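Local coordinates for cellulose biosynthesis protein BcsG (Salmonella typhimurium LT2, PDB 5OLT), which is required for cellulose biosynthesis and, in its extramembrane domain, binds zinc as a metalloenzyme of the alkaline phosphatase family, at residues P25-L30 with G376-Y381; S174-A179 with L195-T200; D190-L195 with D246-E251. All blocks are in the same frame, centred on the assembly; numbering follows the deposited sequence.

Contact 1. Residues P25-L30 with G376-Y381; sequences PTTANL and GDWVPY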
ATOM      1  N   PRO A  25     -12.275 -28.031  -0.485  1.00 19.79           N
ATOM      2  CA  PRO A  25     -11.159 -27.495   0.301  1.00 18.88           C
ATOM      3  C   PRO A  25     -10.276 -28.504   1.093  1.00 19.38           C
ATOM      4  O   PRO A  25     -10.079 -28.371   2.301  1.00 26.61           O
ATOM      5  CB  PRO A  25     -11.854 -26.506   1.244  1.00 21.48           C
ATOM      6  CG  PRO A  25     -13.225 -27.076   1.428  1.00 23.21           C
ATOM      7  CD  PRO A  25     -13.577 -27.595   0.064  1.00 23.35           C
ATOM      8  N   THR A  26      -9.673 -29.442   0.400  1.00 17.20           N
ATOM      9  CA  THR A  26      -8.739 -30.376   1.009  1.00 16.78           C
ATOM     10  C   THR A  26      -7.347 -29.758   1.061  1.00 14.58           C
ATOM     11  O   THR A  26      -7.046 -28.800   0.311  1.00 14.51           O
ATOM     12  CB  THR A  26      -8.650 -31.663   0.174  1.00 17.93           C
ATOM     13  OG1 THR A  26      -8.121 -31.317  -1.120  1.00 17.65           O
ATOM     14  CG2 THR A  26     -10.041 -32.312   0.020  1.00 19.81           C
ATOM     15  N   THR A  27      -6.460 -30.302   1.876  1.00 15.10           N
ATOM     16  CA  THR A  27      -5.070 -29.791   1.892  1.00 15.54           C
ATOM     17  C   THR A  27      -4.444 -29.821   0.484  1.00 14.79           C
ATOM     18  O   THR A  27      -3.803 -28.845   0.053  1.00 14.67           O
ATOM     19  CB  THR A  27      -4.212 -30.473   2.986  1.00 20.10           C
ATOM     20  OG1 THR A  27      -4.518 -29.864   4.245  1.00 22.44           O
ATOM     21  CG2 THR A  27      -2.720 -30.289   2.752  1.00 19.64           C
ATOM     22  N   ALA A  28      -4.624 -30.932  -0.243  1.00 14.35           N
ATOM     23  CA  ALA A  28      -4.041 -31.029  -1.569  1.00 13.39           C
ATOM     24  C   ALA A  28      -4.578 -29.940  -2.503  1.00 13.40           C
ATOM     25  O   ALA A  28      -3.811 -29.318  -3.236  1.00 14.07           O
ATOM     26  CB  ALA A  28      -4.262 -32.426  -2.181  1.00 15.06           C
ATOM     27  N   ASN A  29      -5.886 -29.704  -2.469  1.00 13.51           N
ATOM     28  CA  ASN A  29      -6.487 -28.693  -3.352  1.00 12.64           C
ATOM     29  C   ASN A  29      -6.090 -27.277  -2.970  1.00 12.25           C
ATOM     30  O   ASN A  29      -5.912 -26.447  -3.860  1.00 12.40           O
ATOM     31  CB  ASN A  29      -8.003 -28.822  -3.461  1.00 14.14           C
ATOM     32  CG  ASN A  29      -8.416 -30.066  -4.241  1.00 15.94           C
ATOM     33  OD1 ASN A  29      -9.523 -30.583  -4.045  1.00 22.28           O
ATOM     34  ND2 ASN A  29      -7.548 -30.540  -5.093  1.00 15.82           N
ATOM     35  N   LEU A  30      -5.959 -26.995  -1.668  1.00 12.10           N
ATOM     36  CA  LEU A  30      -5.553 -25.646  -1.261  1.00 11.82           C
ATOM     37  C   LEU A  30      -4.079 -25.442  -1.583  1.00 11.65           C
ATOM     38  O   LEU A  30      -3.715 -24.364  -2.066  1.00 11.39           O
ATOM     39  CB  LEU A  30      -5.832 -25.415   0.231  1.00 12.53           C
ATOM     40  CG  LEU A  30      -7.229 -24.856   0.557  1.00 16.90           C
ATOM     41  CD1 LEU A  30      -8.394 -25.668   0.059  1.00 21.29           C
ATOM     42  CD2 LEU A  30      -7.291 -24.716   2.076  1.00 17.63           C
ATOM     43  N   GLY A 376       2.962 -27.243   6.062  1.00 29.16           N
ATOM     44  CA  GLY A 376       2.135 -28.359   6.552  1.00 23.62           C
ATOM     45  C   GLY A 376       0.687 -28.389   6.019  1.00 23.26           C
ATOM     46  O   GLY A 376       0.410 -27.833   4.950  1.00 24.89           O
ATOM     47  N   ASP A 377      -0.219 -29.059   6.731  1.00 22.06           N
ATOM     48  CA  ASP A 377      -1.653 -29.158   6.359  0.70 22.24           C
ATOM     49  C   ASP A 377      -2.395 -27.854   6.648  1.00 20.20           C
ATOM     50  O   ASP A 377      -2.201 -27.260   7.712  1.00 22.34           O
ATOM     51  CB  ASP A 377      -2.387 -30.228   7.175  0.70 25.57           C
ATOM     52  CG  ASP A 377      -1.975 -31.661   6.824  0.70 30.63           C
ATOM     53  OD1 ASP A 377      -1.716 -31.987   5.634  0.70 30.56           O
ATOM     54  OD2 ASP A 377      -1.945 -32.475   7.764  0.70 37.05           O
ATOM     55  N   TRP A 378      -3.282 -27.457   5.739  1.00 16.08           N
ATOM     56  CA  TRP A 378      -4.148 -26.303   5.974  1.00 14.23           C
ATOM     57  C   TRP A 378      -5.130 -26.569   7.090  1.00 14.98           C
ATOM     58  O   TRP A 378      -5.661 -27.690   7.237  1.00 18.31           O
ATOM     59  CB  TRP A 378      -4.913 -25.911   4.705  1.00 13.55           C
ATOM     60  CG  TRP A 378      -4.017 -25.443   3.615  1.00 12.41           C
ATOM     61  CD1 TRP A 378      -3.431 -26.214   2.655  1.00 12.96           C
ATOM     62  CD2 TRP A 378      -3.630 -24.084   3.318  1.00 12.01           C
ATOM     63  NE1 TRP A 378      -2.664 -25.453   1.823  1.00 12.56           N
ATOM     64  CE2 TRP A 378      -2.770 -24.129   2.192  1.00 10.99           C
ATOM     65  CE3 TRP A 378      -3.892 -22.841   3.929  1.00 10.92           C
ATOM     66  CZ2 TRP A 378      -2.174 -22.988   1.648  1.00 11.79           C
ATOM     67  CZ3 TRP A 378      -3.295 -21.710   3.401  1.00 11.64           C
ATOM     68  CH2 TRP A 378      -2.468 -21.777   2.242  1.00 12.17           C
ATOM     69  N   VAL A 379      -5.404 -25.536   7.876  1.00 13.65           N
ATOM     70  CA  VAL A 379      -6.428 -25.605   8.936  1.00 14.34           C
ATOM     71  C   VAL A 379      -7.262 -24.347   8.854  1.00 13.17           C
ATOM     72  O   VAL A 379      -6.748 -23.290   8.457  1.00 14.31           O
ATOM     73  CB  VAL A 379      -5.839 -25.775  10.374  1.00 18.28           C
ATOM     74  CG1 VAL A 379      -5.359 -27.200  10.588  1.00 23.49           C
ATOM     75  CG2 VAL A 379      -4.746 -24.773  10.693  1.00 21.93           C
ATOM     76  N   PRO A 380      -8.551 -24.425   9.159  1.00 13.78           N
ATOM     77  CA  PRO A 380      -9.344 -23.189   9.200  1.00 14.83           C
ATOM     78  C   PRO A 380      -8.710 -22.190  10.186  1.00 14.47           C
ATOM     79  O   PRO A 380      -8.241 -22.545  11.277  1.00 15.84           O
ATOM     80  CB  PRO A 380     -10.720 -23.659   9.698  1.00 16.76           C
ATOM     81  CG  PRO A 380     -10.758 -25.083   9.243  1.00 17.58           C
ATOM     82  CD  PRO A 380      -9.381 -25.618   9.410  1.00 16.27           C
ATOM     83  N   TYR A 381      -8.666 -20.930   9.769  1.00 13.69           N
ATOM     84  CA  TYR A 381      -8.238 -19.894  10.698  1.00 13.04           C
ATOM     85  C   TYR A 381      -9.436 -19.674  11.665  1.00 13.85           C
ATOM     86  O   TYR A 381     -10.550 -19.461  11.195  1.00 15.77           O
ATOM     87  CB  TYR A 381      -7.909 -18.606   9.918  1.00 13.29           C
ATOM     88  CG  TYR A 381      -7.416 -17.527  10.879  1.00 14.41           C
ATOM     89  CD1 TYR A 381      -6.155 -17.630  11.461  1.00 14.99           C
ATOM     90  CD2 TYR A 381      -8.251 -16.466  11.267  1.00 14.75           C
ATOM     91  CE1 TYR A 381      -5.702 -16.701  12.387  1.00 14.00           C
ATOM     92  CE2 TYR A 381      -7.797 -15.519  12.188  1.00 13.76           C
ATOM     93  CZ  TYR A 381      -6.533 -15.658  12.744  1.00 12.73           C
ATOM     94  OH  TYR A 381      -6.060 -14.754  13.665  1.00 12.88           O
TER
HETATM   95  O   HOH W   1      -7.796 -28.889   4.901  1.00 42.70           O
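Leu30 and Trp378 carry the apolar half of this contact, which lays the first turn of helix 27-42 against the C-terminal end of the chain. The indole receives the leucine over one face. Leu30 CB stands 3.6 Å from the centroid of the five-membered ring of Trp378 and only 14° off its normal, a CH-pi contact made by the pyrrole part of the indole. One branch of the same leucine joins in, with Leu30 CD2 3.7 Å from Trp378 CG. In Trp378, CG lies beside the backbone N and anti to the carbonyl carbon (chi1 -65°), which directs the indole to the side where the helix arrives. The indole nitrogen has its own partner: NE1 is hydrogen-bonded to Asn31 OD1, one residue further along the helix.

The polar half is slighter. Trp378 N gives a hydrogen bond to Thr27 OG1 at 3.1 Å, but the N-H is bent to 133° at the hydrogen and the bond is weak. A water near Pro25 O, Thr27 OG1 and Trp378 O adds three more weak links, the shortest 3.4 Å from the water to Trp378 O.

One capping bond closes the helix end that makes these contacts. Thr26 is the N-cap: its OG1 accepts from Asn29 N at 3.1 Å, while Thr26 O takes the first helical bond from Leu30 N at 2.9 Å. This turn presents Thr27 and Leu30, one helical turn apart, to Trp378.

Tyr370 of strand 368-373 touches both Leu30 and Trp378, and Val361 and Ile363 of strand 360-365 also meet the indole. What results is a capped helix N-terminus packed on a small four-stranded antiparallel sheet, with strand 379-380 at one edge.

Contact 2. Residues S174-A179 with L195-T200; sequences SGLPTA and LNRWLT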
ATOM      1  N   SER A 174      16.943  16.511  10.764  1.00 18.66           N
ATOM      2  CA  SER A 174      17.420  17.478  11.775  1.00 19.57           C
ATOM      3  C   SER A 174      16.387  18.566  11.981  1.00 18.20           C
ATOM      4  O   SER A 174      15.812  19.070  11.003  1.00 19.86           O
ATOM      5  CB  SER A 174      18.727  18.161  11.334  1.00 26.93           C
ATOM      6  OG  SER A 174      19.733  17.212  11.082  1.00 36.10           O
ATOM      7  N   GLY A 175      16.162  18.951  13.241  1.00 18.74           N
ATOM      8  CA  GLY A 175      15.279  20.070  13.529  1.00 19.93           C
ATOM      9  C   GLY A 175      13.799  19.724  13.539  1.00 20.74           C
ATOM     10  O   GLY A 175      12.983  20.589  13.802  1.00 24.25           O
ATOM     11  N   LEU A 176      13.440  18.476  13.234  1.00 18.96           N
ATOM     12  CA  LEU A 176      12.027  18.114  13.279  1.00 17.39           C
ATOM     13  C   LEU A 176      11.534  17.937  14.706  1.00 16.81           C
ATOM     14  O   LEU A 176      12.253  17.406  15.520  1.00 20.65           O
ATOM     15  CB  LEU A 176      11.782  16.818  12.516  1.00 17.94           C
ATOM     16  CG  LEU A 176      11.969  16.850  10.997  1.00 18.64           C
ATOM     17  CD1 LEU A 176      11.872  15.419  10.505  1.00 18.48           C
ATOM     18  CD2 LEU A 176      10.916  17.741  10.341  1.00 19.62           C
ATOM     19  N   PRO A 177      10.289  18.370  14.998  1.00 15.61           N
ATOM     20  CA  PRO A 177       9.768  18.120  16.334  1.00 14.99           C
ATOM     21  C   PRO A 177       9.434  16.645  16.546  1.00 13.69           C
ATOM     22  O   PRO A 177       9.076  15.930  15.604  1.00 14.22           O
ATOM     23  CB  PRO A 177       8.506  18.984  16.409  1.00 17.06           C
ATOM     24  CG  PRO A 177       8.141  19.303  15.019  1.00 18.71           C
ATOM     25  CD  PRO A 177       9.315  19.072  14.139  1.00 17.67           C
ATOM     26  N   THR A 178       9.611  16.187  17.764  1.00 14.73           N
ATOM     27  CA  THR A 178       9.296  14.818  18.148  1.00 14.50           C
ATOM     28  C   THR A 178       7.847  14.747  18.624  1.00 13.91           C
ATOM     29  O   THR A 178       7.408  15.524  19.503  1.00 17.64           O
ATOM     30  CB  THR A 178      10.251  14.396  19.267  1.00 16.75           C
ATOM     31  OG1 THR A 178      11.558  14.284  18.706  1.00 19.12           O
ATOM     32  CG2 THR A 178       9.886  13.040  19.852  1.00 16.90           C
ATOM     33  N   ALA A 179       7.075  13.843  18.025  1.00 12.16           N
ATOM     34  CA  ALA A 179       5.689  13.618  18.435  1.00 11.93           C
ATOM     35  C   ALA A 179       5.558  12.523  19.496  1.00 10.60           C
ATOM     36  O   ALA A 179       4.709  12.641  20.423  1.00 13.08           O
ATOM     37  CB  ALA A 179       4.894  13.251  17.220  1.00 13.33           C
ATOM     38  N   LEU A 195       5.923  16.316   6.432  1.00 11.29           N
ATOM     39  CA  LEU A 195       5.246  16.555   5.152  1.00 11.00           C
ATOM     40  C   LEU A 195       5.465  18.006   4.715  1.00 12.50           C
ATOM     41  O   LEU A 195       5.636  18.250   3.530  1.00 12.43           O
ATOM     42  CB  LEU A 195       3.748  16.238   5.256  1.00 11.17           C
ATOM     43  CG  LEU A 195       3.477  14.736   5.291  1.00  9.44           C
ATOM     44  CD1 LEU A 195       2.077  14.491   5.880  1.00 12.04           C
ATOM     45  CD2 LEU A 195       3.590  14.139   3.876  1.00 11.11           C
ATOM     46  N   ASN A 196       5.428  18.945   5.651  1.00 12.92           N
ATOM     47  CA  ASN A 196       5.661  20.350   5.283  1.00 13.58           C
ATOM     48  C   ASN A 196       7.092  20.584   4.793  1.00 14.05           C
ATOM     49  O   ASN A 196       7.310  21.387   3.864  1.00 15.62           O
ATOM     50  CB  ASN A 196       5.314  21.266   6.431  1.00 14.42           C
ATOM     51  CG  ASN A 196       3.827  21.567   6.482  1.00 16.61           C
ATOM     52  OD1 ASN A 196       3.132  21.564   5.458  1.00 23.33           O
ATOM     53  ND2 ASN A 196       3.333  21.851   7.674  1.00 19.61           N
ATOM     54  N   ARG A 197       8.046  19.881   5.383  1.00 13.70           N
ATOM     55  CA  ARG A 197       9.438  19.944   4.925  1.00 14.11           C
ATOM     56  C   ARG A 197       9.541  19.395   3.504  1.00 14.40           C
ATOM     57  O   ARG A 197      10.194  19.959   2.632  1.00 15.44           O
ATOM     58  CB  ARG A 197      10.360  19.197   5.902  1.00 14.89           C
ATOM     59  CG  ARG A 197      11.794  19.093   5.372  1.00 16.30           C
ATOM     60  CD  ARG A 197      12.743  18.563   6.425  1.00 16.32           C
ATOM     61  NE  ARG A 197      12.908  19.524   7.530  1.00 18.90           N
ATOM     62  CZ  ARG A 197      13.740  19.368   8.555  1.00 18.43           C
ATOM     63  NH1 ARG A 197      14.523  18.298   8.643  1.00 17.84           N
ATOM     64  NH2 ARG A 197      13.808  20.322   9.491  1.00 20.10           N
ATOM     65  N   TRP A 198       8.854  18.279   3.233  1.00 14.01           N
ATOM     66  CA  TRP A 198       8.807  17.727   1.894  1.00 13.36           C
ATOM     67  C   TRP A 198       8.215  18.739   0.893  1.00 13.81           C
ATOM     68  O   TRP A 198       8.760  18.943  -0.204  1.00 15.52           O
ATOM     69  CB  TRP A 198       7.964  16.437   1.929  1.00 14.34           C
ATOM     70  CG  TRP A 198       7.700  15.836   0.595  1.00 12.72           C
ATOM     71  CD1 TRP A 198       8.521  14.990  -0.086  1.00 13.80           C
ATOM     72  CD2 TRP A 198       6.569  16.059  -0.242  1.00 12.92           C
ATOM     73  NE1 TRP A 198       7.979  14.667  -1.294  1.00 13.70           N
ATOM     74  CE2 TRP A 198       6.774  15.308  -1.431  1.00 12.31           C
ATOM     75  CE3 TRP A 198       5.391  16.807  -0.107  1.00 14.51           C
ATOM     76  CZ2 TRP A 198       5.843  15.279  -2.467  1.00 14.79           C
ATOM     77  CZ3 TRP A 198       4.478  16.797  -1.150  1.00 16.22           C
ATOM     78  CH2 TRP A 198       4.716  16.043  -2.320  1.00 15.59           C
ATOM     79  N   LEU A 199       7.130  19.395   1.287  1.00 13.74           N
ATOM     80  CA  LEU A 199       6.411  20.335   0.405  1.00 15.34           C
ATOM     81  C   LEU A 199       7.268  21.566   0.067  1.00 17.05           C
ATOM     82  O   LEU A 199       7.255  22.031  -1.060  1.00 20.01           O
ATOM     83  CB  LEU A 199       5.079  20.766   1.030  1.00 16.50           C
ATOM     84  CG  LEU A 199       4.201  21.650   0.124  1.00 17.74           C
ATOM     85  CD1 LEU A 199       3.901  21.013  -1.239  1.00 19.60           C
ATOM     86  CD2 LEU A 199       2.908  21.980   0.875  1.00 20.93           C
ATOM     87  N   THR A 200       8.011  22.087   1.034  0.70 18.43           N
ATOM     88  CA  THR A 200       8.930  23.219   0.757  0.70 23.33           C
ATOM     89  C   THR A 200      10.015  22.759  -0.245  0.70 26.12           C
ATOM     90  O   THR A 200      10.321  23.467  -1.219  0.70 28.39           O
ATOM     91  CB  THR A 200       9.645  23.728   2.024  0.70 27.72           C
ATOM     92  OG1 THR A 200      10.597  22.749   2.455  0.70 33.95           O
ATOM     93  CG2 THR A 200       8.649  24.054   3.173  0.70 24.14           C
TER
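Ser174 O is gripped by both terminal nitrogens of Arg197, NH1 and NH2, in a pair of end-on hydrogen bonds that converge on one acceptor. NH1 and NH2 of Arg197 each lie 2.8 Å from Ser174 O, and the oxygen sits within 1° of the guanidinium plane. The two approaches differ at the carbonyl. NH2 comes in the carbonyl plane, with a C=O...N angle of 160°, whereas NH1 is tilted out of that plane. Because one oxygen serves two donors, neither N-H points straight at it; NH1 also bonds Asn172 O, so the arginine holds two carbonyls of the same loop.

The flat face of the guanidinium is used as well. Leu176 CD2 lies over its centre, 3.7 Å from Arg197 CZ, and a polar group at the surface thereby gains an apolar cover. The arginine runs out from the helix with its first two torsions extended and then bends at chi3 (-67°), which brings the guanidinium alongside the loop. At its root, Arg197 O accepts from Thr200 OG1 at 2.8 Å within the helix.

Gly175, with a positive phi, turns the chain between the gripped carbonyl and Leu176. The leucine then also touches Ala193 and Val194 on the preceding turn of the helix and Tyr189 of strand 187-189, so it fills the angle between loop and helix. At the surface, an arginine bound to loop carbonyls ties the segment before strand 178-181 to helix 191-203, which follows the beta hairpin of strands 178-181 and 187-189.

Contact 3. Residues D190-L195 with D246-E251; sequences DDLAVL and DAFFTE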
ATOM      1  N   ASP A 190       6.983  14.435  14.201  1.00 10.53           N
ATOM      2  CA  ASP A 190       5.656  14.868  13.826  1.00 10.62           C
ATOM      3  C   ASP A 190       5.458  14.747  12.318  1.00 10.40           C
ATOM      4  O   ASP A 190       6.257  15.284  11.513  1.00 11.54           O
ATOM      5  CB  ASP A 190       5.442  16.322  14.217  1.00 11.67           C
ATOM      6  CG  ASP A 190       4.044  16.744  13.962  1.00 11.74           C
ATOM      7  OD1 ASP A 190       3.152  16.374  14.762  1.00 13.95           O
ATOM      8  OD2 ASP A 190       3.823  17.403  12.940  1.00 13.86           O
ATOM      9  N   ASP A 191       4.347  14.129  11.928  1.00 10.25           N
ATOM     10  CA  ASP A 191       4.152  13.849  10.498  1.00 10.51           C
ATOM     11  C   ASP A 191       3.838  15.083   9.678  1.00  9.90           C
ATOM     12  O   ASP A 191       4.270  15.185   8.520  1.00 10.79           O
ATOM     13  CB  ASP A 191       3.082  12.796  10.304  1.00 10.21           C
ATOM     14  CG  ASP A 191       3.563  11.457  10.807  1.00 10.40           C
ATOM     15  OD1 ASP A 191       4.693  11.067  10.350  1.00 11.73           O
ATOM     16  OD2 ASP A 191       2.902  10.847  11.703  1.00 11.86           O
ATOM     17  N   LEU A 192       3.069  16.027  10.255  1.00 10.61           N
ATOM     18  CA  LEU A 192       2.813  17.260   9.521  1.00 11.11           C
ATOM     19  C   LEU A 192       4.114  18.003   9.293  1.00 11.69           C
ATOM     20  O   LEU A 192       4.292  18.587   8.212  1.00 13.26           O
ATOM     21  CB  LEU A 192       1.788  18.107  10.259  1.00 11.92           C
ATOM     22  CG  LEU A 192       1.300  19.392   9.587  1.00 12.91           C
ATOM     23  CD1 LEU A 192       0.789  19.089   8.173  1.00 13.56           C
ATOM     24  CD2 LEU A 192       0.245  20.065  10.472  1.00 16.05           C
ATOM     25  N   ALA A 193       5.025  17.998  10.276  1.00 11.70           N
ATOM     26  CA  ALA A 193       6.333  18.662  10.078  1.00 12.61           C
ATOM     27  C   ALA A 193       7.157  17.989   8.980  1.00 11.74           C
ATOM     28  O   ALA A 193       7.760  18.670   8.147  1.00 13.98           O
ATOM     29  CB  ALA A 193       7.115  18.700  11.372  1.00 13.16           C
ATOM     30  N   VAL A 194       7.156  16.647   8.952  1.00 11.67           N
ATOM     31  CA  VAL A 194       7.856  15.918   7.898  1.00 11.12           C
ATOM     32  C   VAL A 194       7.253  16.276   6.524  1.00 11.61           C
ATOM     33  O   VAL A 194       7.987  16.519   5.560  1.00 12.32           O
ATOM     34  CB  VAL A 194       7.755  14.388   8.125  1.00 11.46           C
ATOM     35  CG1 VAL A 194       8.334  13.627   6.946  1.00 13.57           C
ATOM     36  CG2 VAL A 194       8.502  13.970   9.392  1.00 13.09           C
ATOM     37  N   LEU A 195       5.923  16.316   6.432  1.00 11.29           N
ATOM     38  CA  LEU A 195       5.246  16.555   5.152  1.00 11.00           C
ATOM     39  C   LEU A 195       5.465  18.006   4.715  1.00 12.50           C
ATOM     40  O   LEU A 195       5.636  18.250   3.530  1.00 12.43           O
ATOM     41  CB  LEU A 195       3.748  16.238   5.256  1.00 11.17           C
ATOM     42  CG  LEU A 195       3.477  14.736   5.291  1.00  9.44           C
ATOM     43  CD1 LEU A 195       2.077  14.491   5.880  1.00 12.04           C
ATOM     44  CD2 LEU A 195       3.590  14.139   3.876  1.00 11.11           C
ATOM     45  N   ASP A 246      -5.045  15.217   7.027  0.70 11.46           N
ATOM     46  CA  ASP A 246      -6.057  16.088   6.457  0.70 13.85           C
ATOM     47  C   ASP A 246      -5.597  17.528   6.368  0.70 11.73           C
ATOM     48  O   ASP A 246      -5.860  18.195   5.361  0.70 13.34           O
ATOM     49  CB  ASP A 246      -7.356  15.974   7.256  0.70 16.32           C
ATOM     50  CG  ASP A 246      -8.574  16.145   6.393  0.70 18.31           C
ATOM     51  OD1 ASP A 246      -8.603  15.590   5.257  0.70 18.66           O
ATOM     52  OD2 ASP A 246      -9.498  16.833   6.853  0.70 21.66           O
ATOM     53  N   ALA A 247      -4.876  18.004   7.380  1.00 11.76           N
ATOM     54  CA  ALA A 247      -4.310  19.346   7.377  1.00 12.38           C
ATOM     55  C   ALA A 247      -3.319  19.461   6.222  1.00 13.42           C
ATOM     56  O   ALA A 247      -3.333  20.461   5.497  1.00 15.03           O
ATOM     57  CB  ALA A 247      -3.655  19.661   8.701  1.00 13.02           C
ATOM     58  N   PHE A 248      -2.494  18.435   6.018  1.00 11.67           N
ATOM     59  CA  PHE A 248      -1.587  18.465   4.913  1.00 12.59           C
ATOM     60  C   PHE A 248      -2.281  18.444   3.558  1.00 12.04           C
ATOM     61  O   PHE A 248      -1.850  19.156   2.642  1.00 13.06           O
ATOM     62  CB  PHE A 248      -0.560  17.332   5.006  1.00 12.60           C
ATOM     63  CG  PHE A 248       0.498  17.482   3.980  1.00 13.41           C
ATOM     64  CD1 PHE A 248       1.347  18.615   4.050  1.00 15.72           C
ATOM     65  CD2 PHE A 248       0.628  16.583   2.946  1.00 14.77           C
ATOM     66  CE1 PHE A 248       2.334  18.823   3.129  1.00 15.27           C
ATOM     67  CE2 PHE A 248       1.650  16.805   1.967  1.00 14.74           C
ATOM     68  CZ  PHE A 248       2.469  17.939   2.068  1.00 15.82           C
ATOM     69  N   PHE A 249      -3.355  17.672   3.422  1.00 11.17           N
ATOM     70  CA  PHE A 249      -4.106  17.680   2.169  1.00 13.59           C
ATOM     71  C   PHE A 249      -4.569  19.108   1.885  1.00 15.49           C
ATOM     72  O   PHE A 249      -4.514  19.566   0.736  1.00 15.58           O
ATOM     73  CB  PHE A 249      -5.288  16.723   2.244  1.00 14.48           C
ATOM     74  CG  PHE A 249      -4.924  15.263   2.143  1.00 14.93           C
ATOM     75  CD1 PHE A 249      -3.584  14.814   2.119  1.00 15.31           C
ATOM     76  CD2 PHE A 249      -5.942  14.315   2.041  1.00 19.56           C
ATOM     77  CE1 PHE A 249      -3.286  13.435   2.019  1.00 17.62           C
ATOM     78  CE2 PHE A 249      -5.652  12.962   1.930  1.00 21.11           C
ATOM     79  CZ  PHE A 249      -4.333  12.523   1.935  1.00 19.77           C
ATOM     80  N   THR A 250      -5.035  19.810   2.915  1.00 14.79           N
ATOM     81  CA  THR A 250      -5.440  21.240   2.742  1.00 16.84           C
ATOM     82  C   THR A 250      -4.276  22.128   2.271  1.00 16.24           C
ATOM     83  O   THR A 250      -4.449  22.968   1.347  1.00 18.75           O
ATOM     84  CB  THR A 250      -6.107  21.770   4.023  1.00 18.56           C
ATOM     85  OG1 THR A 250      -7.251  20.946   4.288  1.00 22.51           O
ATOM     86  CG2 THR A 250      -6.560  23.191   3.858  1.00 20.68           C
ATOM     87  N   GLU A 251      -3.105  21.951   2.874  1.00 16.70           N
ATOM     88  CA  GLU A 251      -1.887  22.642   2.435  1.00 18.68           C
ATOM     89  C   GLU A 251      -1.560  22.323   0.987  1.00 16.53           C
ATOM     90  O   GLU A 251      -1.178  23.230   0.213  1.00 18.17           O
ATOM     91  CB  GLU A 251      -0.668  22.336   3.322  1.00 22.69           C
ATOM     92  CG  GLU A 251      -0.710  22.960   4.701  1.00 28.22           C
ATOM     93  CD  GLU A 251      -1.010  24.451   4.629  1.00 37.51           C
ATOM     94  OE1 GLU A 251      -0.149  25.207   4.109  1.00 44.59           O
ATOM     95  OE2 GLU A 251      -2.118  24.866   5.073  1.00 43.51           O
TER
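Apolar helix-helix packing joins the N-terminal part of helix 191-203 to helix 234-255 on one flank of the central mixed sheet. The two short segments run nearly parallel, crossing at -24°, with their axes 10.0 Å apart at closest approach. Phe248 is the main side chain on one side, and Leu195 packs over one face of its ring. Leu195 CB stands 3.5 Å from the centroid of the Phe248 ring and 8° off the normal, a CH-pi contact right over the middle of the face. The leucine branches extend this cover toward one side of the ring, where Leu195 CD2 comes 3.8 Å from Phe248 CE2. On the same face, but toward CE1 and CZ, the backbone takes part, with Leu195 O 3.4 Å from Phe248 CE1. In Phe248, CG is anti to the backbone N (chi1 -171°), a setting that lays the ring against the neighbouring helix.

Leu192, one turn earlier, packs nearer the phenylalanine's root. Its CD1 reaches 3.9 Å from Phe248 CB, while Leu192 CD2 touches Ala247 CB more loosely at 4.3 Å.

Asp190 is the N-cap of helix 191-203: its OD2 takes the N-H of Ala193 at 3.0 Å on the anti lone pair. Glu244, a turn before Phe248 on the partner helix, accepts from Leu192 N, so it too serves the first turn; its carboxylate lies close to that of Asp190, which may favour protonation of one of them.

Phe214 of strand 210-216 touches Val194 and Leu195, and Phe249 makes an edge-to-face contact with Phe299 at the end of strand 291-299. Trp198 and Leu199 carry the packing round Phe248 onward along helix 191-203.

Overall arrangement
Contacts 2 and 3 form one neighbourhood, their centres about 9 Å apart: both use helix 191-203 and share Leu195, and along the chain their segments alternate. Contact 2 ties the helix outward to the loop before the hairpin, contact 3 inward to helix 234-255 beside the mixed sheet, so one helix links surface loop and α/β body. Contact 1 lies on the opposite side of the chain's centre, about 48 Å and 45 Å from contacts 2 and 3, centre to centre. Its segments, near the two ends of the chain, enclose the others in sequence, and they join the first helix to the small C-terminal antiparallel sheet of this extramembrane domain.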